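Local coordinates for superoxide dismutase 1 (Perkinsus marinus, PDB 2CW2), which probably protects cells from superoxide by using a bound iron ion to convert it into hydrogen peroxide and oxygen, at residues A[155-159]-A[172-176]. Residues are numbered along the deposited sequence; the frame is centred on the assembly and turned at random.
Sequences VWLIA and AGNPI
Pro175 lies against one face of the Trp156 indole, its CD above the centre of the five-membered ring, 3.4 Å from the centroid, a CH-pi contact. At the indole edge, NE1 of Trp156 gives a hydrogen bond of 3.1 Å to O of Gly173. The bond is bent (N-H...O 145°), and the oxygen lies somewhat out of the indole plane. It gives the indole N-H of this buried residue an acceptor and, with the proline, helps set the rotation of the ring. With CG anti to the carbonyl carbon (chi1 -62°), Trp156 reaches from the strand across to the 172-176 loop. Its benzo end, CZ2 and CH2, approaches the side-chain amide of Asn174 obliquely, the two planes 45° apart. Ile158, two residues along the strand on the same side, is an apolar neighbour of Pro175, though the modelled position of its side-chain end is doubtful. The tryptophan side chain lies about 11 Å from the iron, outside the metal's ligand shell. Strand 153-159 is central in the antiparallel sheet of the C-terminal domain; Val167 of strand 164-170 and Pro182 and Asn185 of strand 181-187 also touch Trp156, while helix 93-110 borders both segments through Asn104 and Tyr103.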
loop_
_atom_site.group_PDB
_atom_site.type_symbol
_atom_site.label_atom_id
_atom_site.label_comp_id
_atom_site.label_asym_id
_atom_site.label_seq_id
_atom_site.Cartn_x
_atom_site.Cartn_y
_atom_site.Cartn_z
ATOM N N VAL A 155 -11.420 0.365 4.692
ATOM C CA VAL A 155 -12.458 1.190 5.306
ATOM C C VAL A 155 -13.548 0.235 5.785
ATOM O O VAL A 155 -13.909 -0.707 5.073
ATOM C CB VAL A 155 -13.028 2.238 4.334
ATOM C CG1 VAL A 155 -14.139 3.063 5.016
ATOM C CG2 VAL A 155 -11.929 3.149 3.832
ATOM N N TRP A 156 -14.015 0.446 7.014
ATOM C CA TRP A 156 -14.983 -0.440 7.646
ATOM C C TRP A 156 -16.247 0.330 8.019
ATOM O O TRP A 156 -16.167 1.491 8.437
ATOM C CB TRP A 156 -14.402 -0.962 8.957
ATOM C CG TRP A 156 -13.174 -1.775 8.840
ATOM C CD1 TRP A 156 -11.871 -1.322 8.833
ATOM C CD2 TRP A 156 -13.102 -3.195 8.750
ATOM N NE1 TRP A 156 -11.004 -2.385 8.725
ATOM C CE2 TRP A 156 -11.733 -3.546 8.680
ATOM C CE3 TRP A 156 -14.064 -4.223 8.716
ATOM C CZ2 TRP A 156 -11.301 -4.870 8.587
ATOM C CZ3 TRP A 156 -13.628 -5.539 8.613
ATOM C CH2 TRP A 156 -12.260 -5.842 8.536
ATOM N N LEU A 157 -17.402 -0.306 7.845
ATOM C CA LEU A 157 -18.618 0.111 8.537
ATOM C C LEU A 157 -18.667 -0.813 9.729
ATOM O O LEU A 157 -18.610 -2.043 9.566
ATOM C CB LEU A 157 -19.877 -0.111 7.682
ATOM C CG LEU A 157 -21.153 0.214 8.491
ATOM C CD1 LEU A 157 -21.139 1.689 8.870
ATOM C CD2 LEU A 157 -22.374 -0.071 7.671
ATOM N N ILE A 158 -18.745 -0.220 10.918
ATOM C CA ILE A 158 -18.755 -0.941 12.173
ATOM C C ILE A 158 -20.033 -0.656 12.967
ATOM O O ILE A 158 -20.668 0.356 12.764
ATOM C CB ILE A 158 -17.509 -0.462 12.959
ATOM C CG1 ILE A 158 -16.650 -1.626 13.342
ATOM C CG2 ILE A 158 -17.820 0.549 14.040
ATOM C CD1 ILE A 158 -15.804 -2.005 12.205
ATOM N N ALA A 159 -20.414 -1.585 13.834
ATOM C CA ALA A 159 -21.366 -1.296 14.907
ATOM C C ALA A 159 -20.528 -1.128 16.160
ATOM O O ALA A 159 -19.763 -2.019 16.537
ATOM C CB ALA A 159 -22.336 -2.453 15.094
ATOM N N ALA A 172 -3.178 -3.424 7.898
ATOM C CA ALA A 172 -4.080 -4.536 8.224
ATOM C C ALA A 172 -5.152 -4.172 9.258
ATOM O O ALA A 172 -5.891 -5.043 9.719
ATOM C CB ALA A 172 -3.305 -5.796 8.677
ATOM N N GLY A 173 -5.234 -2.887 9.612
ATOM C CA GLY A 173 -6.009 -2.455 10.759
ATOM C C GLY A 173 -7.434 -2.974 10.717
ATOM O O GLY A 173 -8.106 -2.861 9.686
ATOM N N ASN A 174 -7.888 -3.523 11.844
ATOM C CA ASN A 174 -9.170 -4.250 11.927
ATOM C C ASN A 174 -9.828 -3.912 13.280
ATOM O O ASN A 174 -9.238 -4.084 14.333
ATOM C CB ASN A 174 -8.916 -5.760 11.780
ATOM C CG ASN A 174 -10.191 -6.610 11.866
ATOM O OD1 ASN A 174 -10.359 -7.594 11.116
ATOM N ND2 ASN A 174 -11.060 -6.276 12.791
ATOM N N PRO A 175 -11.031 -3.371 13.244
ATOM C CA PRO A 175 -11.649 -2.820 14.458
ATOM C C PRO A 175 -12.017 -3.879 15.492
ATOM O O PRO A 175 -12.378 -3.498 16.614
ATOM C CB PRO A 175 -12.889 -2.112 13.923
ATOM C CG PRO A 175 -13.227 -2.858 12.685
ATOM C CD PRO A 175 -11.885 -3.203 12.055
ATOM N N ILE A 176 -11.888 -5.159 15.145
ATOM C CA ILE A 176 -12.042 -6.205 16.146
ATOM C C ILE A 176 -10.986 -6.055 17.247
ATOM O O ILE A 176 -11.202 -6.483 18.391
ATOM C CB ILE A 176 -12.025 -7.602 15.498
ATOM C CG1 ILE A 176 -13.326 -7.846 14.737
ATOM C CG2 ILE A 176 -11.774 -8.722 16.534
ATOM C CD1 ILE A 176 -13.251 -9.041 13.820
#